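Local coordinates for protein (CD58) (Homo sapiens, PDB 1CCZ) that probably mediates cell adhesion as a glycoprotein of the immunoglobulin superfamily whose CD2-binding domain engages the lymphocyte receptor CD2, at residues 122-125 / 130-133. Residues are numbered along the deposited sequence; the frame is centred on the assembly and turned at random. Where two conformers were deposited one is given.
Sequences LKLY and HLRS
L124 faces both L131 and R132 across this antiparallel hairpin, a compact example of the classic beta bulge, in which one strand takes an extra residue opposite a single partner. The backbone bonds define it: L124 N donates to R132 O, nearly straight at 172°. L124 O in turn accepts from L131 N at 2.8 Å. K123–S133 and Y125–H130 are the flanking non-hydrogen-bonded pairs. The helix-like backbone of L131 makes the kink, and R132 resumes an extended course.

A side chain adds a second grip on the same carbonyl. With CG of H130 anti to the backbone N (chi1 172°), the imidazole swings over the neighbouring strand and its ND1 donates to L124 O at 3.3 Å, from above the carbonyl plane and from the face opposite L131 N. This bond ties the ring's orientation to the bulge.

Packing divides between two faces of the sheet. Beside K123 and S133, the Y125 and H130 rings meet obliquely, their planes 35° apart; CE2 of Y125 lies 3.7 Å from CB of H130, and ND1 of H130 sits over the rim of the tyrosine face. S133 OG rests alongside the aliphatic part of K123, 3.5 Å from its CG, while the lysine's NZ forms a salt bridge with E121. On the L124 side, CD2 of L124 meets CD1 of L131 at 4.2 Å.

Within the C2-set immunoglobulin domain, 129-134 is an outer strand of a four-stranded sheet, and 121-126 separates it from 150-156, whose K151 makes a cation-pi contact with Y125. Strand 138-142 meets the face bearing L124: M139 and Y141 pack on L124, and in the conformer given, R132 NH1 donates to S140 O.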
ATOM      1  N   LEU A 122       1.771   8.777 -11.341  1.00 23.32           N
ATOM      2  CA  LEU A 122       2.980   9.507 -11.704  1.00 21.08           C
ATOM      3  C   LEU A 122       2.600  10.987 -11.588  1.00 23.07           C
ATOM      4  O   LEU A 122       1.507  11.392 -12.022  1.00 21.76           O
ATOM      5  CB  LEU A 122       3.391   9.188 -13.142  1.00 19.38           C
ATOM      6  CG  LEU A 122       4.001   7.797 -13.362  1.00 19.84           C
ATOM      7  CD1 LEU A 122       4.329   7.623 -14.841  1.00 21.32           C
ATOM      8  CD2 LEU A 122       5.258   7.625 -12.494  1.00 20.95           C
ATOM      9  N   LYS A 123       3.475  11.788 -10.989  1.00 21.13           N
ATOM     10  CA  LYS A 123       3.221  13.214 -10.830  1.00 21.65           C
ATOM     11  C   LYS A 123       4.387  13.975 -11.452  1.00 22.63           C
ATOM     12  O   LYS A 123       5.545  13.654 -11.185  1.00 23.06           O
ATOM     13  CB  LYS A 123       3.106  13.541  -9.355  1.00 20.95           C
ATOM     14  CG  LYS A 123       2.000  12.778  -8.686  1.00 24.11           C
ATOM     15  CD  LYS A 123       2.027  13.045  -7.214  1.00 31.09           C
ATOM     16  CE  LYS A 123       0.745  13.708  -6.767  1.00 42.80           C
ATOM     17  NZ  LYS A 123      -0.194  12.745  -6.084  1.00 47.31           N
ATOM     18  N   LEU A 124       4.090  14.966 -12.290  1.00 21.15           N
ATOM     19  CA  LEU A 124       5.144  15.729 -12.951  1.00 21.24           C
ATOM     20  C   LEU A 124       5.224  17.173 -12.469  1.00 25.01           C
ATOM     21  O   LEU A 124       4.199  17.842 -12.287  1.00 22.43           O
ATOM     22  CB  LEU A 124       4.932  15.703 -14.459  1.00 20.19           C
ATOM     23  CG  LEU A 124       6.032  16.307 -15.329  1.00 22.35           C
ATOM     24  CD1 LEU A 124       7.293  15.478 -15.253  1.00 20.62           C
ATOM     25  CD2 LEU A 124       5.531  16.384 -16.760  1.00 21.36           C
ATOM     26  N   TYR A 125       6.455  17.640 -12.260  1.00 24.99           N
ATOM     27  CA  TYR A 125       6.726  19.009 -11.813  1.00 25.66           C
ATOM     28  C   TYR A 125       7.813  19.661 -12.663  1.00 26.64           C
ATOM     29  O   TYR A 125       8.694  18.985 -13.180  1.00 26.94           O
ATOM     30  CB  TYR A 125       7.196  19.016 -10.361  1.00 24.99           C
ATOM     31  CG  TYR A 125       6.302  18.257  -9.420  1.00 27.23           C
ATOM     32  CD1 TYR A 125       6.375  16.866  -9.329  1.00 30.16           C
ATOM     33  CD2 TYR A 125       5.402  18.930  -8.591  1.00 28.84           C
ATOM     34  CE1 TYR A 125       5.574  16.156  -8.420  1.00 29.65           C
ATOM     35  CE2 TYR A 125       4.593  18.238  -7.684  1.00 28.52           C
ATOM     36  CZ  TYR A 125       4.691  16.853  -7.602  1.00 32.14           C
ATOM     37  OH  TYR A 125       3.927  16.171  -6.691  1.00 35.25           O
ATOM     38  N   HIS A 130       3.349  21.922 -10.167  1.00 36.06           N
ATOM     39  CA  HIS A 130       2.821  20.581 -10.401  1.00 33.09           C
ATOM     40  C   HIS A 130       2.030  20.659 -11.702  1.00 32.60           C
ATOM     41  O   HIS A 130       0.950  21.243 -11.733  1.00 36.08           O
ATOM     42  CB  HIS A 130       1.907  20.180  -9.247  1.00 34.04           C
ATOM     43  CG  HIS A 130       1.165  18.901  -9.477  1.00 39.27           C
ATOM     44  ND1 HIS A 130       1.708  17.836 -10.157  1.00 40.66           N
ATOM     45  CD2 HIS A 130      -0.081  18.517  -9.118  1.00 42.41           C
ATOM     46  CE1 HIS A 130       0.832  16.851 -10.211  1.00 39.19           C
ATOM     47  NE2 HIS A 130      -0.263  17.238  -9.586  1.00 43.82           N
ATOM     48  N   LEU A 131       2.566  20.065 -12.770  1.00 28.33           N
ATOM     49  CA  LEU A 131       1.948  20.110 -14.100  1.00 25.98           C
ATOM     50  C   LEU A 131       0.828  19.114 -14.350  1.00 27.30           C
ATOM     51  O   LEU A 131      -0.157  19.442 -14.999  1.00 26.61           O
ATOM     52  CB  LEU A 131       3.018  19.933 -15.188  1.00 22.73           C
ATOM     53  CG  LEU A 131       4.190  20.932 -15.182  1.00 24.88           C
ATOM     54  CD1 LEU A 131       5.236  20.515 -16.215  1.00 24.62           C
ATOM     55  CD2 LEU A 131       3.680  22.321 -15.502  1.00 23.48           C
ATOM     56  N   ARG A 132       1.006  17.885 -13.876  1.00 27.59           N
ATOM     57  CA  ARG A 132      -0.009  16.855 -14.042  1.00 27.78           C
ATOM     58  C   ARG A 132       0.240  15.582 -13.238  1.00 27.01           C
ATOM     59  O   ARG A 132       1.327  15.369 -12.722  1.00 26.79           O
ATOM     60  CB  ARG A 132      -0.234  16.538 -15.535  1.00 29.71           C
ATOM     61  CG  ARG A 132       0.887  15.915 -16.342  1.00 28.42           C
ATOM     62  CD  ARG A 132       0.322  15.517 -17.734  1.00 31.09           C
ATOM     63  NE  ARG A 132      -0.856  14.634 -17.562  0.50 27.28           N
ATOM     64  CZ  ARG A 132      -1.209  13.601 -18.336  0.50 24.41           C
ATOM     65  NH1 ARG A 132      -0.516  13.220 -19.398  0.50 22.86           N
ATOM     66  NH2 ARG A 132      -2.289  12.928 -18.029  0.50 29.24           N
ATOM     67  N   SER A 133      -0.818  14.789 -13.075  1.00 27.88           N
ATOM     68  CA  SER A 133      -0.793  13.511 -12.360  1.00 24.87           C
ATOM     69  C   SER A 133      -1.609  12.545 -13.202  1.00 25.36           C
ATOM     70  O   SER A 133      -2.588  12.938 -13.834  1.00 25.85           O
ATOM     71  CB  SER A 133      -1.441  13.628 -10.993  1.00 24.21           C
ATOM     72  OG  SER A 133      -0.678  14.462 -10.151  1.00 26.01           O
TER